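Local coordinates for protein intracellular growth locus, subunit C (PDB 2QWU) that is encoded in the Francisella pathogenicity island and probably supports intracellular growth of the bacterium, by a molecular role that remains unclear, at residues 149-163 / 175-187. The protein carries 2 engineered substitutions. Sequence-based numbering, arbitrary orientation. Where two conformers were deposited one is given.
Sequences YPISAKAFSISIEPT and YHIISIDGLTTSQ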
loop_
_atom_site.group_PDB
_atom_site.type_symbol
_atom_site.label_atom_id
_atom_site.label_comp_id
_atom_site.label_asym_id
_atom_site.label_seq_id
_atom_site.Cartn_x
_atom_site.Cartn_y
_atom_site.Cartn_z
ATOM N N TYR A 149 -8.693 -9.146 -1.107
ATOM C CA TYR A 149 -10.094 -9.259 -1.530
ATOM C C TYR A 149 -10.940 -9.081 -0.278
ATOM O O TYR A 149 -10.447 -9.191 0.828
ATOM C CB TYR A 149 -10.333 -10.627 -2.232
ATOM C CG TYR A 149 -10.135 -11.842 -1.365
ATOM C CD1 TYR A 149 -11.155 -12.295 -0.563
ATOM C CD2 TYR A 149 -8.935 -12.545 -1.380
ATOM C CE1 TYR A 149 -10.992 -13.446 0.231
ATOM C CE2 TYR A 149 -8.742 -13.666 -0.602
ATOM C CZ TYR A 149 -9.777 -14.118 0.192
ATOM O OH TYR A 149 -9.605 -15.258 0.951
ATOM N N PRO A 150 -12.239 -8.816 -0.440
ATOM C CA PRO A 150 -13.099 -8.612 0.736
ATOM C C PRO A 150 -13.364 -9.861 1.535
ATOM O O PRO A 150 -13.556 -10.928 0.961
ATOM C CB PRO A 150 -14.419 -8.108 0.134
ATOM C CG PRO A 150 -14.016 -7.565 -1.221
ATOM C CD PRO A 150 -12.971 -8.527 -1.691
ATOM N N ILE A 151 -13.404 -9.719 2.852
ATOM C CA ILE A 151 -13.739 -10.850 3.707
ATOM C C ILE A 151 -15.207 -11.159 3.370
ATOM O O ILE A 151 -15.599 -12.327 3.200
ATOM C CB ILE A 151 -13.633 -10.478 5.199
ATOM C CG1 ILE A 151 -12.150 -10.363 5.603
ATOM C CG2 ILE A 151 -14.342 -11.549 6.019
ATOM C CD1 ILE A 151 -11.912 -9.489 6.824
ATOM N N SER A 152 -16.001 -10.102 3.253
ATOM C CA SER A 152 -17.422 -10.211 2.916
ATOM C C SER A 152 -17.939 -8.823 2.591
ATOM O O SER A 152 -17.280 -7.838 2.888
ATOM C CB SER A 152 -18.200 -10.762 4.108
ATOM O OG SER A 152 -18.306 -9.764 5.110
ATOM N N ALA A 153 -19.124 -8.725 1.995
ATOM C CA ALA A 153 -19.666 -7.419 1.681
ATOM C C ALA A 153 -19.933 -6.639 2.945
ATOM O O ALA A 153 -19.712 -5.422 3.005
ATOM C CB ALA A 153 -20.964 -7.552 0.878
ATOM N N LYS A 154 -20.403 -7.326 3.980
ATOM C CA LYS A 154 -20.703 -6.599 5.207
ATOM C C LYS A 154 -19.495 -6.031 5.947
ATOM O O LYS A 154 -19.576 -4.949 6.551
ATOM C CB LYS A 154 -21.534 -7.484 6.134
ATOM C CG LYS A 154 -23.004 -7.158 6.041
ATOM C CD LYS A 154 -23.850 -8.386 6.297
ATOM C CE LYS A 154 -25.346 -8.076 6.180
ATOM N NZ LYS A 154 -26.125 -9.309 6.475
ATOM N N ALA A 155 -18.375 -6.744 5.895
ATOM C CA ALA A 155 -17.159 -6.303 6.592
ATOM C C ALA A 155 -16.395 -5.202 5.812
ATOM O O ALA A 155 -15.643 -4.411 6.385
ATOM C CB ALA A 155 -16.219 -7.517 6.797
ATOM N N PHE A 156 -16.622 -5.160 4.512
ATOM C CA PHE A 156 -15.933 -4.242 3.611
ATOM C C PHE A 156 -16.378 -2.796 3.625
ATOM O O PHE A 156 -17.578 -2.484 3.786
ATOM C CB PHE A 156 -16.056 -4.800 2.194
ATOM C CG PHE A 156 -15.331 -4.013 1.182
ATOM C CD1 PHE A 156 -13.994 -4.288 0.915
ATOM C CD2 PHE A 156 -16.002 -3.039 0.428
ATOM C CE1 PHE A 156 -13.347 -3.611 -0.103
ATOM C CE2 PHE A 156 -15.343 -2.350 -0.599
ATOM C CZ PHE A 156 -14.027 -2.642 -0.859
ATOM N N SER A 157 -15.406 -1.894 3.509
ATOM C CA SER A 157 -15.695 -0.467 3.465
ATOM C C SER A 157 -14.681 0.213 2.544
ATOM O O SER A 157 -13.531 -0.181 2.527
ATOM C CB SER A 157 -15.600 0.122 4.870
ATOM O OG SER A 157 -15.945 1.483 4.857
ATOM N N ILE A 158 -15.100 1.200 1.755
ATOM C CA ILE A 158 -14.155 1.894 0.911
ATOM C C ILE A 158 -14.537 3.336 0.795
ATOM O O ILE A 158 -15.726 3.693 0.780
ATOM C CB ILE A 158 -14.032 1.266 -0.536
ATOM C CG1 ILE A 158 -12.923 1.991 -1.347
ATOM C CG2 ILE A 158 -15.350 1.443 -1.308
ATOM C CD1 ILE A 158 -12.571 1.297 -2.719
ATOM N N SER A 159 -13.548 4.209 0.812
ATOM C CA SER A 159 -13.869 5.609 0.588
ATOM C C SER A 159 -12.771 6.157 -0.300
ATOM O O SER A 159 -11.625 5.696 -0.209
ATOM C CB SER A 159 -13.910 6.396 1.875
ATOM O OG SER A 159 -12.643 6.400 2.514
ATOM N N ILE A 160 -13.121 7.078 -1.202
ATOM C CA ILE A 160 -12.107 7.677 -2.087
ATOM C C ILE A 160 -12.336 9.157 -1.962
ATOM O O ILE A 160 -13.410 9.679 -2.281
ATOM C CB ILE A 160 -12.231 7.252 -3.569
ATOM C CG1 ILE A 160 -12.161 5.731 -3.688
ATOM C CG2 ILE A 160 -11.081 7.906 -4.393
ATOM C CD1 ILE A 160 -12.272 5.180 -5.104
ATOM N N GLU A 161 -11.340 9.839 -1.450
ATOM C CA GLU A 161 -11.483 11.275 -1.206
ATOM C C GLU A 161 -10.464 12.103 -1.916
ATOM O O GLU A 161 -9.264 11.778 -1.876
ATOM C CB GLU A 161 -11.341 11.535 0.273
ATOM C CG GLU A 161 -12.388 10.838 1.100
ATOM C CD GLU A 161 -12.277 11.196 2.572
ATOM O OE1 GLU A 161 -11.249 11.812 2.964
ATOM O OE2 GLU A 161 -13.213 10.856 3.336
ATOM N N PRO A 162 -10.904 13.196 -2.571
ATOM C CA PRO A 162 -9.943 14.043 -3.267
ATOM C C PRO A 162 -9.223 14.922 -2.240
ATOM O O PRO A 162 -9.753 15.202 -1.157
ATOM C CB PRO A 162 -10.831 14.850 -4.234
ATOM C CG PRO A 162 -12.150 14.920 -3.515
ATOM C CD PRO A 162 -12.286 13.516 -2.976
ATOM N N THR A 163 -7.996 15.298 -2.547
ATOM C CA THR A 163 -7.228 16.190 -1.675
ATOM C C THR A 163 -6.537 17.242 -2.557
ATOM O O THR A 163 -6.503 17.116 -3.786
ATOM C CB THR A 163 -6.093 15.452 -0.891
ATOM O OG1 THR A 163 -4.952 15.289 -1.751
ATOM C CG2 THR A 163 -6.583 14.124 -0.350
ATOM N N TYR A 175 -4.594 14.318 -6.139
ATOM C CA TYR A 175 -4.111 13.186 -5.349
ATOM C C TYR A 175 -5.333 12.790 -4.531
ATOM O O TYR A 175 -5.871 13.631 -3.767
ATOM C CB TYR A 175 -2.966 13.652 -4.480
ATOM C CG TYR A 175 -2.290 12.534 -3.700
ATOM C CD1 TYR A 175 -1.665 11.484 -4.362
ATOM C CD2 TYR A 175 -2.186 12.609 -2.311
ATOM C CE1 TYR A 175 -0.916 10.507 -3.636
ATOM C CE2 TYR A 175 -1.456 11.679 -1.590
ATOM C CZ TYR A 175 -0.823 10.631 -2.255
ATOM O OH TYR A 175 -0.053 9.701 -1.563
ATOM N N HIS A 176 -5.776 11.535 -4.668
ATOM C CA HIS A 176 -6.964 11.033 -3.942
ATOM C C HIS A 176 -6.518 9.975 -2.944
ATOM O O HIS A 176 -5.608 9.198 -3.215
ATOM C CB HIS A 176 -7.995 10.357 -4.874
ATOM C CG HIS A 176 -8.837 11.313 -5.706
ATOM N ND1 HIS A 176 -8.318 12.127 -6.692
ATOM C CD2 HIS A 176 -10.180 11.496 -5.717
ATOM C CE1 HIS A 176 -9.315 12.782 -7.291
ATOM N NE2 HIS A 176 -10.447 12.418 -6.718
ATOM N N ILE A 177 -7.195 9.909 -1.806
ATOM C CA ILE A 177 -6.827 8.917 -0.826
ATOM C C ILE A 177 -7.896 7.831 -0.801
ATOM O O ILE A 177 -9.068 8.123 -0.584
ATOM C CB ILE A 177 -6.661 9.599 0.542
ATOM C CG1 ILE A 177 -5.521 10.619 0.398
ATOM C CG2 ILE A 177 -6.454 8.558 1.614
ATOM C CD1 ILE A 177 -4.920 11.172 1.701
ATOM N N ILE A 178 -7.495 6.582 -1.047
ATOM C CA ILE A 178 -8.424 5.443 -1.084
ATOM C C ILE A 178 -8.205 4.649 0.181
ATOM O O ILE A 178 -7.117 4.099 0.413
ATOM C CB ILE A 178 -8.140 4.511 -2.330
ATOM C CG1 ILE A 178 -8.245 5.333 -3.608
ATOM C CG2 ILE A 178 -9.008 3.318 -2.309
ATOM C CD1 ILE A 178 -7.832 4.455 -4.855
ATOM N N SER A 179 -9.234 4.616 1.026
ATOM C CA SER A 179 -9.158 3.891 2.320
ATOM C C SER A 179 -10.035 2.692 2.230
ATOM O O SER A 179 -11.218 2.830 1.998
ATOM C CB SER A 179 -9.657 4.761 3.506
ATOM O OG SER A 179 -8.927 5.976 3.574
ATOM N N ILE A 180 -9.457 1.512 2.434
ATOM C CA ILE A 180 -10.211 0.269 2.291
ATOM C C ILE A 180 -10.079 -0.536 3.564
ATOM O O ILE A 180 -8.977 -0.669 4.115
ATOM C CB ILE A 180 -9.651 -0.598 1.129
ATOM C CG1 ILE A 180 -9.345 0.310 -0.066
ATOM C CG2 ILE A 180 -10.687 -1.690 0.770
ATOM C CD1 ILE A 180 -8.598 -0.427 -1.191
ATOM N N ASP A 181 -11.204 -1.078 4.051
ATOM C CA ASP A 181 -11.175 -1.871 5.288
ATOM C C ASP A 181 -11.906 -3.186 5.006
ATOM O O ASP A 181 -12.622 -3.300 4.028
ATOM C CB ASP A 181 -11.931 -1.147 6.436
ATOM C CG ASP A 181 -11.304 0.194 6.832
ATOM O OD1 ASP A 181 -10.191 0.228 7.449
ATOM O OD2 ASP A 181 -11.941 1.239 6.526
ATOM N N GLY A 182 -11.676 -4.175 5.860
ATOM C CA GLY A 182 -12.321 -5.481 5.750
ATOM C C GLY A 182 -11.819 -6.373 4.623
ATOM O O GLY A 182 -12.609 -7.065 3.955
ATOM N N LEU A 183 -10.515 -6.342 4.385
ATOM C CA LEU A 183 -9.912 -7.133 3.329
ATOM C C LEU A 183 -9.170 -8.304 3.959
ATOM O O LEU A 183 -8.933 -8.324 5.135
ATOM C CB LEU A 183 -8.871 -6.273 2.575
ATOM C CG LEU A 183 -9.376 -5.094 1.741
ATOM C CD1 LEU A 183 -8.178 -4.224 1.238
ATOM C CD2 LEU A 183 -10.171 -5.662 0.556
ATOM N N THR A 184 -8.848 -9.300 3.160
ATOM C CA THR A 184 -8.020 -10.394 3.653
ATOM C C THR A 184 -7.208 -10.820 2.418
ATOM O O THR A 184 -7.242 -10.141 1.405
ATOM C CB THR A 184 -8.864 -11.547 4.218
ATOM O OG1 THR A 184 -7.972 -12.546 4.738
ATOM C CG2 THR A 184 -9.732 -12.163 3.140
ATOM N N THR A 185 -6.452 -11.896 2.497
ATOM C CA THR A 185 -5.671 -12.332 1.321
ATOM C C THR A 185 -5.411 -13.826 1.539
ATOM O O THR A 185 -5.443 -14.274 2.668
ATOM C CB THR A 185 -4.291 -11.597 1.291
ATOM O OG1 THR A 185 -3.470 -12.101 0.206
ATOM C CG2 THR A 185 -3.513 -11.843 2.588
ATOM N N SER A 186 -5.146 -14.595 0.484
ATOM C CA SER A 186 -4.796 -16.012 0.670
ATOM C C SER A 186 -3.289 -16.207 0.840
ATOM O O SER A 186 -2.815 -17.337 1.076
ATOM C CB SER A 186 -5.191 -16.845 -0.545
ATOM O OG SER A 186 -6.484 -16.520 -0.963
ATOM N N GLN A 187 -2.529 -15.130 0.691
ATOM C CA GLN A 187 -1.067 -15.209 0.836
ATOM C C GLN A 187 -0.815 -15.433 2.326
ATOM O O GLN A 187 -1.413 -14.754 3.177
ATOM C CB GLN A 187 -0.404 -13.903 0.318
ATOM C CG GLN A 187 1.085 -13.902 0.369
ATOM C CD GLN A 187 1.700 -12.773 -0.457
ATOM O OE1 GLN A 187 1.231 -12.471 -1.578
ATOM N NE2 GLN A 187 2.761 -12.144 0.076
HETATM O O HOH W 1 -10.249 8.046 1.908
HETATM O O HOH W 2 -4.031 16.873 -5.137
#
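T163 grips the carbonyl of Y175 twice, with its backbone N at 3.0 Å from Y175 O and its OG1 at 2.8 Å from the same atom, in an antiparallel beta hairpin made by strands 157-162 and 175-181, at the end next to the connection between them. The hydroxyl reaches that oxygen because OG1 sits between the backbone N and carbonyl carbon of T163 (chi1 81°), and it also bonds to L165 N. Beyond, paired backbone bonds join E161 with I177, S159 with S179 and S157 with D181; in the last pair S157 N approaches D181 O from above the carbonyl plane. A water donates to I177 O (2.8 Å) and is also hydrogen-bonded to S159 OG and S179 OG, linking both strands on the face that carries the serines. At G182, which has positive phi, the chain turns a corner: its carbonyl accepts an almost straight bond from I151 N (173° at the hydrogen), and Y149 then pairs with T184 through both backbone bonds. The second strand is thereby flanked by 157-162 and 147-150 in turn, while strand 86-96 bonds along its other edge within the large antiparallel sheet. The face away from the serines is mainly apolar and packs against helix 97-114 through F156, I160 and P162. There I158, I160, I178 and I180 lie together, I160 CG2 touching I178 CG1 at 3.9 Å, and F156 presents CE1 to I180 CG2 at 3.4 Å while L183 CD2 meets the edge of its ring. F156 continues to V107 and L111. P162 CA lies over one face of the H176 imidazole in a CH-pi contact; H176 ND1 bonds to R174 O. At the other end, T184 CG2 sits over the Y149 ring, 3.8 Å from its centroid and 29° off the normal.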